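Local coordinates for protein succinate-semialdehyde dehydrogenase (Streptococcus pyogenes MGAS1882, PDB 4YWU) that probably oxidises succinate semialdehyde to succinate, with NAD+ or NADP+ as the electron acceptor, at residues Ile6-Asn11 / Pro338-Met343; Phe133-Ile138 / Gln165-Leu170; Asp383-Leu388 / Ile429-Tyr434. All blocks are in the same frame, centred on the assembly; numbering follows the deposited sequence.

Contact 1. Residues Ile6-Asn11 / Pro338-Met343. With SO4 (sulfate ion), chain E.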
loop_
_atom_site.group_PDB
_atom_site.type_symbol
_atom_site.label_atom_id
_atom_site.label_comp_id
_atom_site.label_asym_id
_atom_site.label_seq_id
_atom_site.Cartn_x
_atom_site.Cartn_y
_atom_site.Cartn_z
ATOM N N ILE A 6 -17.529 4.928 30.101
ATOM C CA ILE A 6 -17.676 5.983 31.097
ATOM C C ILE A 6 -18.310 7.224 30.479
ATOM O O ILE A 6 -17.630 8.029 29.842
ATOM C CB ILE A 6 -16.320 6.364 31.720
ATOM C CG1 ILE A 6 -15.548 5.107 32.126
ATOM C CG2 ILE A 6 -16.524 7.280 32.917
ATOM C CD1 ILE A 6 -14.149 5.388 32.631
ATOM N N TYR A 7 -19.617 7.372 30.671
ATOM C CA TYR A 7 -20.353 8.499 30.113
ATOM C C TYR A 7 -19.631 9.824 30.343
ATOM O O TYR A 7 -19.530 10.300 31.473
ATOM C CB TYR A 7 -21.763 8.563 30.706
ATOM C CG TYR A 7 -22.720 9.430 29.920
ATOM C CD1 TYR A 7 -22.467 9.750 28.593
ATOM C CD2 TYR A 7 -23.876 9.929 30.506
ATOM C CE1 TYR A 7 -23.339 10.543 27.871
ATOM C CE2 TYR A 7 -24.753 10.723 29.791
ATOM C CZ TYR A 7 -24.480 11.026 28.474
ATOM O OH TYR A 7 -25.352 11.816 27.759
ATOM N N PRO A 8 -19.132 10.414 29.261
ATOM C CA PRO A 8 -18.451 11.714 29.332
ATOM C C PRO A 8 -19.245 12.858 29.967
ATOM O O PRO A 8 -18.669 13.818 30.479
ATOM C CB PRO A 8 -18.108 11.997 27.872
ATOM C CG PRO A 8 -17.900 10.635 27.316
ATOM C CD PRO A 8 -19.071 9.882 27.887
ATOM N N TYR A 9 -20.566 12.762 29.927
ATOM C CA TYR A 9 -21.394 13.804 30.502
ATOM C C TYR A 9 -21.409 13.740 32.026
ATOM O O TYR A 9 -21.275 14.764 32.696
ATOM C CB TYR A 9 -22.814 13.691 29.966
ATOM C CG TYR A 9 -23.754 14.762 30.469
ATOM C CD1 TYR A 9 -23.449 16.118 30.323
ATOM C CD2 TYR A 9 -24.978 14.419 31.049
ATOM C CE1 TYR A 9 -24.345 17.106 30.736
ATOM C CE2 TYR A 9 -25.878 15.394 31.464
ATOM C CZ TYR A 9 -25.560 16.732 31.306
ATOM O OH TYR A 9 -26.467 17.685 31.709
ATOM N N THR A 10 -21.557 12.542 32.578
ATOM C CA THR A 10 -21.605 12.395 34.026
ATOM C C THR A 10 -20.312 11.856 34.607
ATOM O O THR A 10 -20.067 11.976 35.800
ATOM C CB THR A 10 -22.732 11.449 34.441
ATOM O OG1 THR A 10 -22.340 10.096 34.174
ATOM C CG2 THR A 10 -24.003 11.770 33.657
ATOM N N ASN A 11 -19.492 11.259 33.754
ATOM C CA ASN A 11 -18.219 10.664 34.156
ATOM C C ASN A 11 -18.446 9.434 35.026
ATOM O O ASN A 11 -17.615 9.077 35.862
ATOM C CB ASN A 11 -17.344 11.679 34.899
ATOM C CG ASN A 11 -15.919 11.184 35.085
ATOM O OD1 ASN A 11 -15.282 10.722 34.132
ATOM N ND2 ASN A 11 -15.411 11.281 36.309
ATOM N N PRO A 338 -19.446 18.388 35.832
ATOM C CA PRO A 338 -18.921 17.016 35.886
ATOM C C PRO A 338 -18.413 16.441 34.553
ATOM O O PRO A 338 -17.427 15.693 34.527
ATOM C CB PRO A 338 -20.099 16.228 36.451
ATOM C CG PRO A 338 -20.698 17.207 37.405
ATOM C CD PRO A 338 -20.697 18.493 36.607
ATOM N N GLY A 339 -19.087 16.787 33.457
ATOM C CA GLY A 339 -18.672 16.294 32.156
ATOM C C GLY A 339 -17.335 16.846 31.685
ATOM O O GLY A 339 -16.819 17.817 32.238
ATOM N N HIS A 340 -16.776 16.227 30.651
ATOM C CA HIS A 340 -15.492 16.646 30.095
ATOM C C HIS A 340 -15.697 17.773 29.087
ATOM O O HIS A 340 -15.337 17.661 27.917
ATOM C CB HIS A 340 -14.813 15.455 29.422
ATOM C CG HIS A 340 -14.832 14.209 30.253
ATOM N ND1 HIS A 340 -14.270 14.145 31.510
ATOM C CD2 HIS A 340 -15.358 12.986 30.012
ATOM C CE1 HIS A 340 -14.450 12.935 32.008
ATOM N NE2 HIS A 340 -15.106 12.212 31.119
ATOM N N PHE A 341 -16.274 18.866 29.561
ATOM C CA PHE A 341 -16.547 20.012 28.717
ATOM C C PHE A 341 -15.385 20.979 28.534
ATOM O O PHE A 341 -14.595 21.218 29.446
ATOM C CB PHE A 341 -17.745 20.776 29.275
ATOM C CG PHE A 341 -19.054 20.101 29.025
ATOM C CD1 PHE A 341 -19.625 20.119 27.754
ATOM C CD2 PHE A 341 -19.719 19.445 30.055
ATOM C CE1 PHE A 341 -20.842 19.495 27.513
ATOM C CE2 PHE A 341 -20.939 18.815 29.829
ATOM C CZ PHE A 341 -21.502 18.841 28.555
ATOM N N VAL A 342 -15.300 21.529 27.331
ATOM C CA VAL A 342 -14.286 22.513 26.981
ATOM C C VAL A 342 -15.050 23.529 26.156
ATOM O O VAL A 342 -15.530 23.212 25.072
ATOM C CB VAL A 342 -13.155 21.908 26.124
ATOM C CG1 VAL A 342 -12.253 23.013 25.604
ATOM C CG2 VAL A 342 -12.340 20.934 26.956
ATOM N N MET A 343 -15.187 24.744 26.666
ATOM C CA MET A 343 -15.935 25.746 25.929
ATOM C C MET A 343 -15.209 26.149 24.656
ATOM O O MET A 343 -13.976 26.208 24.623
ATOM C CB MET A 343 -16.183 26.993 26.787
ATOM C CG MET A 343 -15.023 27.979 26.818
ATOM S SD MET A 343 -15.551 29.652 27.276
ATOM C CE MET A 343 -16.599 30.072 25.876
HETATM S S SO4 E . -12.933 16.601 33.989
HETATM O O1 SO4 E . -12.926 15.796 35.225
HETATM O O2 SO4 E . -12.075 15.946 32.983
HETATM O O3 SO4 E . -12.411 17.950 34.271
HETATM O O4 SO4 E . -14.311 16.712 33.471
HETATM O O HOH W 1 -15.401 9.420 30.247
#
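H340, at the centre of an inverse gamma turn, meets P8 and N11 in the bend between strands 3-7 and 12-17, which form an N-terminal beta hairpin in this aldehyde dehydrogenase. Backbone contacts come first. H340 N donates to P8 O over 3.1 Å, and the same oxygen takes a CA-H...O contact from G339, whose CA is 3.0 Å from P8 O. Y9 O also closes on G339 CA, a tight fit suited to a residue without a side chain.

The imidazole makes the polar contacts. H340 ND1 is the donor to two oxygens of one sulfate ion, O2 and O4, each 3.2 Å away, with the anion at the ring's edge near its plane. This sulfate probably came from the crystallisation liquor, and K311 NZ holds it as well. On the far nitrogen, H340 NE2 lies 2.9 Å from a water that donates to I6 O, so both ring nitrogens are occupied.

Apolar contact is modest. P8 CB rests 3.6 Å from H340 CD2, while Y9 and F341 meet rim against rim, with Y9 CD1 3.7 Å from F341 CE2; the ring of H337 touches both.

N11 comes at the imidazole crosswise. Its chi1 of -169° carries the amide toward H340. The amide and ring planes stand 83° apart, and OD1 lies at the ring's edge, 3.2 Å from H340 CE1.

Contact 2. Residues Phe133-Ile138 / Gln165-Leu170. With SSN (4-oxobutanoic acid), chain C.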
loop_
_atom_site.group_PDB
_atom_site.type_symbol
_atom_site.label_atom_id
_atom_site.label_comp_id
_atom_site.label_asym_id
_atom_site.label_seq_id
_atom_site.Cartn_x
_atom_site.Cartn_y
_atom_site.Cartn_z
ATOM N N PHE A 133 -15.629 8.267 15.824
ATOM C CA PHE A 133 -16.738 7.817 14.979
ATOM C C PHE A 133 -16.823 6.306 15.127
ATOM O O PHE A 133 -16.510 5.553 14.209
ATOM C CB PHE A 133 -16.499 8.189 13.516
ATOM C CG PHE A 133 -16.714 9.642 13.223
ATOM C CD1 PHE A 133 -17.993 10.181 13.232
ATOM C CD2 PHE A 133 -15.635 10.480 12.951
ATOM C CE1 PHE A 133 -18.201 11.536 12.974
ATOM C CE2 PHE A 133 -15.828 11.838 12.692
ATOM C CZ PHE A 133 -17.113 12.367 12.704
ATOM N N PRO A 134 -17.270 5.849 16.301
ATOM C CA PRO A 134 -17.419 4.437 16.658
ATOM C C PRO A 134 -17.904 3.520 15.543
ATOM O O PRO A 134 -17.260 2.517 15.236
ATOM C CB PRO A 134 -18.388 4.484 17.832
ATOM C CG PRO A 134 -18.023 5.777 18.492
ATOM C CD PRO A 134 -17.900 6.712 17.318
ATOM N N TYR A 135 -19.038 3.856 14.939
ATOM C CA TYR A 135 -19.595 3.024 13.879
ATOM C C TYR A 135 -19.042 3.317 12.492
ATOM O O TYR A 135 -18.632 2.407 11.782
ATOM C CB TYR A 135 -21.125 3.130 13.887
ATOM C CG TYR A 135 -21.772 2.084 14.769
ATOM C CD1 TYR A 135 -21.340 1.886 16.082
ATOM C CD2 TYR A 135 -22.775 1.253 14.278
ATOM C CE1 TYR A 135 -21.889 0.884 16.884
ATOM C CE2 TYR A 135 -23.332 0.246 15.070
ATOM C CZ TYR A 135 -22.883 0.065 16.372
ATOM O OH TYR A 135 -23.422 -0.941 17.153
ATOM N N TYR A 136 -19.028 4.586 12.111
ATOM C CA TYR A 136 -18.526 5.002 10.809
ATOM C C TYR A 136 -17.131 4.426 10.541
ATOM O O TYR A 136 -16.883 3.850 9.482
ATOM C CB TYR A 136 -18.493 6.533 10.747
ATOM C CG TYR A 136 -17.700 7.090 9.594
ATOM C CD1 TYR A 136 -18.161 6.973 8.282
ATOM C CD2 TYR A 136 -16.468 7.712 9.811
ATOM C CE1 TYR A 136 -17.414 7.457 7.211
ATOM C CE2 TYR A 136 -15.709 8.199 8.748
ATOM C CZ TYR A 136 -16.188 8.066 7.450
ATOM O OH TYR A 136 -15.430 8.516 6.392
ATOM N N GLN A 137 -16.232 4.571 11.512
ATOM C CA GLN A 137 -14.869 4.067 11.372
ATOM C C GLN A 137 -14.870 2.587 11.023
ATOM O O GLN A 137 -14.152 2.160 10.122
ATOM C CB GLN A 137 -14.067 4.287 12.666
ATOM C CG GLN A 137 -13.806 5.760 13.039
ATOM C CD GLN A 137 -12.992 6.514 11.988
ATOM O OE1 GLN A 137 -12.511 5.928 11.014
ATOM N NE2 GLN A 137 -12.833 7.818 12.189
ATOM N N ILE A 138 -15.672 1.802 11.736
ATOM C CA ILE A 138 -15.754 0.370 11.474
ATOM C C ILE A 138 -16.351 0.059 10.104
ATOM O O ILE A 138 -15.792 -0.720 9.337
ATOM C CB ILE A 138 -16.632 -0.348 12.513
ATOM C CG1 ILE A 138 -16.110 -0.074 13.920
ATOM C CG2 ILE A 138 -16.650 -1.845 12.232
ATOM C CD1 ILE A 138 -16.911 -0.754 14.987
ATOM N N GLN A 165 -18.588 -3.828 20.584
ATOM C CA GLN A 165 -19.275 -5.080 20.825
ATOM C C GLN A 165 -20.633 -5.167 20.126
ATOM O O GLN A 165 -20.943 -6.172 19.485
ATOM C CB GLN A 165 -19.452 -5.283 22.326
ATOM C CG GLN A 165 -19.998 -6.648 22.694
ATOM C CD GLN A 165 -20.441 -6.724 24.140
ATOM O OE1 GLN A 165 -21.316 -5.965 24.578
ATOM N NE2 GLN A 165 -19.846 -7.647 24.895
ATOM N N SER A 166 -21.444 -4.121 20.248
ATOM C CA SER A 166 -22.766 -4.112 19.623
ATOM C C SER A 166 -22.727 -4.254 18.095
ATOM O O SER A 166 -23.633 -4.847 17.501
ATOM C CB SER A 166 -23.515 -2.836 20.010
ATOM O OG SER A 166 -22.745 -1.683 19.713
ATOM N N PHE A 167 -21.681 -3.719 17.463
ATOM C CA PHE A 167 -21.539 -3.794 16.008
ATOM C C PHE A 167 -21.362 -5.245 15.566
ATOM O O PHE A 167 -21.898 -5.659 14.531
ATOM C CB PHE A 167 -20.345 -2.954 15.542
ATOM C CG PHE A 167 -20.268 -2.769 14.042
ATOM C CD1 PHE A 167 -19.811 -3.791 13.217
ATOM C CD2 PHE A 167 -20.651 -1.566 13.455
ATOM C CE1 PHE A 167 -19.734 -3.616 11.830
ATOM C CE2 PHE A 167 -20.579 -1.382 12.070
ATOM C CZ PHE A 167 -20.117 -2.410 11.259
ATOM N N GLU A 168 -20.606 -6.016 16.343
ATOM C CA GLU A 168 -20.394 -7.422 16.016
ATOM C C GLU A 168 -21.755 -8.100 16.109
ATOM O O GLU A 168 -22.154 -8.832 15.213
ATOM C CB GLU A 168 -19.430 -8.074 17.008
ATOM C CG GLU A 168 -19.030 -9.501 16.650
ATOM C CD GLU A 168 -18.414 -10.271 17.824
ATOM O OE1 GLU A 168 -17.567 -9.705 18.557
ATOM O OE2 GLU A 168 -18.777 -11.455 18.003
ATOM N N GLU A 169 -22.466 -7.846 17.201
ATOM C CA GLU A 169 -23.789 -8.429 17.397
ATOM C C GLU A 169 -24.712 -8.065 16.238
ATOM O O GLU A 169 -25.535 -8.873 15.802
ATOM C CB GLU A 169 -24.387 -7.926 18.708
ATOM C CG GLU A 169 -23.888 -8.649 19.943
ATOM C CD GLU A 169 -24.026 -7.815 21.211
ATOM O OE1 GLU A 169 -25.030 -7.070 21.346
ATOM O OE2 GLU A 169 -23.127 -7.917 22.079
ATOM N N LEU A 170 -24.571 -6.838 15.750
ATOM C CA LEU A 170 -25.382 -6.348 14.648
ATOM C C LEU A 170 -25.192 -7.214 13.414
ATOM O O LEU A 170 -26.157 -7.603 12.756
ATOM C CB LEU A 170 -24.991 -4.910 14.316
ATOM C CG LEU A 170 -25.576 -4.370 13.011
ATOM C CD1 LEU A 170 -27.066 -4.107 13.185
ATOM C CD2 LEU A 170 -24.839 -3.110 12.618
HETATM C C1 SSN C . -12.369 11.618 10.820
HETATM O O1 SSN C . -12.808 12.403 9.927
HETATM C C2 SSN C . -12.072 10.155 10.529
HETATM O O2 SSN C . -12.170 12.048 11.977
HETATM C C3 SSN C . -10.603 9.823 10.759
HETATM C C4 SSN C . -10.010 9.330 9.442
HETATM O O4 SSN C . -8.873 9.609 9.073
#
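Y135 and F167 sit where the short helical segments 134-138 and 165-170 come together, their CA atoms 7.4 Å apart and the segment axes 10.9 Å apart at closest approach, with a signed crossing angle of -56°. At that spacing the side chains do the joining.

F167 is the centre of it. A chi1 of -170° swings the ring away from its own backbone N and across to the other helix, where it meets two partners in two different ways. Its edge points at the face of Y135 in a T-shaped pair, ring centroids 5.2 Å apart and planes 67° apart; the leading atom, F167 CD2, stands over the rim of the tyrosine ring. One face of the phenylalanine receives I138 instead: the CG2 methyl sits 3.6 Å from the centroid of the F167 ring, close to the ring normal, a clean CH-pi contact. L170 CD2 adds a looser touch at Y135 CE2.

The tyrosine also carries the polar link. Its hydroxyl donates to S166, with Y135 OH 2.7 Å from S166 OG, and the serine oxygen lies near the plane of the tyrosine ring. S166 OG is in turn bonded to the carbonyls of R162 and S163, one turn back in its own helix, so the buried hydroxyls form a short relay ending on backbone oxygens. Y66 and L59 pack around Y135 from neighbouring helices.

F133 and Q137 face elsewhere, to the bound 4-oxobutanoic acid, that is succinate semialdehyde, the substrate after which the enzyme is named; F133 CE2 lies 3.7 Å from ligand O2, and C263 N hydrogen-bonds the same molecule. Helices 134-148 and 161-173 are consecutive connections between parallel strands 124-128, 152-155 and 181-183, the beta-alpha-beta layering of the Rossmann-like nucleotide-binding domain of aldehyde dehydrogenases.

Contact 3. Residues Asp383-Leu388 / Ile429-Tyr434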
loop_
_atom_site.group_PDB
_atom_site.type_symbol
_atom_site.label_atom_id
_atom_site.label_comp_id
_atom_site.label_asym_id
_atom_site.label_seq_id
_atom_site.Cartn_x
_atom_site.Cartn_y
_atom_site.Cartn_z
ATOM N N ASP A 383 2.656 24.444 4.785
ATOM C CA ASP A 383 3.663 24.415 5.835
ATOM C C ASP A 383 3.056 23.632 6.998
ATOM O O ASP A 383 2.764 24.185 8.063
ATOM C CB ASP A 383 4.035 25.848 6.241
ATOM C CG ASP A 383 5.150 25.893 7.269
ATOM O OD1 ASP A 383 6.031 25.009 7.243
ATOM O OD2 ASP A 383 5.154 26.825 8.095
ATOM N N SER A 384 2.876 22.332 6.767
ATOM C CA SER A 384 2.265 21.427 7.736
ATOM C C SER A 384 2.829 20.013 7.623
ATOM O O SER A 384 3.260 19.598 6.551
ATOM C CB SER A 384 0.747 21.395 7.488
ATOM O OG SER A 384 0.069 20.527 8.373
ATOM N N ASN A 385 2.831 19.281 8.734
ATOM C CA ASN A 385 3.305 17.900 8.737
ATOM C C ASN A 385 2.113 17.005 8.404
ATOM O O ASN A 385 2.244 15.797 8.300
ATOM C CB ASN A 385 3.862 17.492 10.110
ATOM C CG ASN A 385 5.164 18.206 10.465
ATOM O OD1 ASN A 385 6.021 18.436 9.609
ATOM N ND2 ASN A 385 5.325 18.537 11.745
ATOM N N TYR A 386 0.945 17.612 8.244
ATOM C CA TYR A 386 -0.267 16.868 7.926
ATOM C C TYR A 386 -0.754 17.202 6.520
ATOM O O TYR A 386 -0.369 18.224 5.948
ATOM C CB TYR A 386 -1.359 17.214 8.934
ATOM C CG TYR A 386 -1.048 16.756 10.332
ATOM C CD1 TYR A 386 -1.060 15.400 10.655
ATOM C CD2 TYR A 386 -0.756 17.674 11.338
ATOM C CE1 TYR A 386 -0.792 14.967 11.948
ATOM C CE2 TYR A 386 -0.483 17.250 12.643
ATOM C CZ TYR A 386 -0.508 15.894 12.936
ATOM O OH TYR A 386 -0.274 15.463 14.220
ATOM N N GLY A 387 -1.604 16.343 5.968
ATOM C CA GLY A 387 -2.127 16.584 4.633
ATOM C C GLY A 387 -3.314 15.683 4.383
ATOM O O GLY A 387 -3.296 14.841 3.481
ATOM N N LEU A 388 -4.353 15.850 5.192
ATOM C CA LEU A 388 -5.539 15.023 5.058
ATOM C C LEU A 388 -6.584 15.668 4.175
ATOM O O LEU A 388 -6.755 15.278 3.023
ATOM C CB LEU A 388 -6.143 14.727 6.431
ATOM C CG LEU A 388 -7.249 13.671 6.386
ATOM C CD1 LEU A 388 -6.673 12.369 5.811
ATOM C CD2 LEU A 388 -7.816 13.445 7.779
ATOM N N ILE A 429 -1.936 12.435 2.875
ATOM C CA ILE A 429 -0.495 12.231 2.682
ATOM C C ILE A 429 0.265 12.671 3.932
ATOM O O ILE A 429 -0.343 12.993 4.955
ATOM C CB ILE A 429 0.048 13.040 1.480
ATOM C CG1 ILE A 429 -0.163 14.535 1.718
ATOM C CG2 ILE A 429 -0.654 12.618 0.204
ATOM C CD1 ILE A 429 0.429 15.398 0.643
ATOM N N LYS A 430 1.590 12.693 3.837
ATOM C CA LYS A 430 2.427 13.131 4.946
ATOM C C LYS A 430 2.112 12.350 6.224
ATOM O O LYS A 430 1.893 11.138 6.177
ATOM C CB LYS A 430 2.275 14.641 5.162
ATOM C CG LYS A 430 2.674 15.483 3.961
ATOM C CD LYS A 430 2.647 16.967 4.292
ATOM C CE LYS A 430 3.095 17.805 3.107
ATOM N NZ LYS A 430 3.167 19.253 3.446
ATOM N N HIS A 431 2.090 13.040 7.360
ATOM C CA HIS A 431 1.841 12.398 8.645
ATOM C C HIS A 431 0.375 12.013 8.823
ATOM O O HIS A 431 -0.028 11.575 9.902
ATOM C CB HIS A 431 2.287 13.307 9.793
ATOM C CG HIS A 431 3.769 13.336 10.001
ATOM N ND1 HIS A 431 4.352 13.867 11.131
ATOM C CD2 HIS A 431 4.786 12.899 9.221
ATOM C CE1 HIS A 431 5.665 13.755 11.039
ATOM N NE2 HIS A 431 5.955 13.172 9.891
ATOM N N SER A 432 -0.422 12.173 7.772
ATOM C CA SER A 432 -1.835 11.822 7.847
ATOM C C SER A 432 -1.971 10.362 7.430
ATOM O O SER A 432 -3.049 9.776 7.522
ATOM C CB SER A 432 -2.670 12.701 6.917
ATOM O OG SER A 432 -2.750 14.021 7.412
ATOM N N GLY A 433 -0.864 9.791 6.958
ATOM C CA GLY A 433 -0.845 8.402 6.536
ATOM C C GLY A 433 -0.763 8.196 5.037
ATOM O O GLY A 433 -0.298 9.057 4.293
ATOM N N TYR A 434 -1.210 7.029 4.597
ATOM C CA TYR A 434 -1.215 6.684 3.184
ATOM C C TYR A 434 -2.343 5.689 2.937
ATOM O O TYR A 434 -2.897 5.122 3.881
ATOM C CB TYR A 434 0.139 6.090 2.778
ATOM C CG TYR A 434 0.667 5.036 3.720
ATOM C CD1 TYR A 434 0.148 3.745 3.720
ATOM C CD2 TYR A 434 1.662 5.343 4.643
ATOM C CE1 TYR A 434 0.609 2.790 4.621
ATOM C CE2 TYR A 434 2.125 4.400 5.545
ATOM C CZ TYR A 434 1.594 3.133 5.531
ATOM O OH TYR A 434 2.027 2.224 6.461
HETATM O O HOH W 2 0.396 19.555 3.719
#
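I429 opens the contact by donating its backbone N to G387 O, 2.8 Å away and nearly straight at 165°, although the donor stands well above the carbonyl plane. A chi1 of 61° tucks the longer branch of I429 back over its own main chain and against G387, with CG1 3.6 Å from G387 O; the same residue packs on N448 of the second subunit. I429 O then accepts S432 N, closing a type II' turn.

K430 runs its extended chain back along the other segment. K430 NZ donates to S384 O at 3.1 Å and gives a second bond to a water that itself donates to Y386 O, so one ammonium ties together two carbonyls two residues apart. S384 OG accepts Y386 N, an ST turn within 383-388.

H431 N donates to N385 O over 2.9 Å, almost in line with the carbonyl. The imidazole lies beside N385, whose CB makes an off-centre CH-pi contact 4.2 Å from the centroid of the H431 ring. In the aldehyde dehydrogenase fold the contact joins the lead-in to one large sheet to the edge of the other: 383-388 runs on into strand 391-393 of the seven-stranded sheet, while 433-434 forms the edge strand of the Rossmann-like sheet, antiparallel to 225-229.

S432 is carried by a type I turn from K430 to G433. Its OG accepts G387 N, with S432 OG 3.0 Å from that nitrogen and an angle of 170°, and is also hydrogen-bonded to G231 O. The CB atoms of Y386 and L388 close round this hydroxyl, with L388 CB 3.6 Å from S432 OG; the L388 side chain itself lies about 4 Å from the bound 4-oxobutanoic acid.

Overall arrangement
Contact 2 is the buried one, five touching residues all inside, whereas contacts 1 and 3 are only partly buried. Their chemistry follows: the helix pair meets through rings, methyls and one hydroxyl pair, while the loop and turn contacts rely on backbone carbonyls, water and charged or imidazole groups. Contact 1 closes a loop of chain that encloses contact 2; contact 3 comes later. Contacts 2 and 3 lie on opposite sides of the chain's centre, their own centres 27 Å apart, yet each has residues beside the 4-oxobutanoic acid and an element in the six-stranded Rossmann-like sheet or its helices. Contact 1 holds a sulfate instead, and contact 3 alone reaches the second subunit.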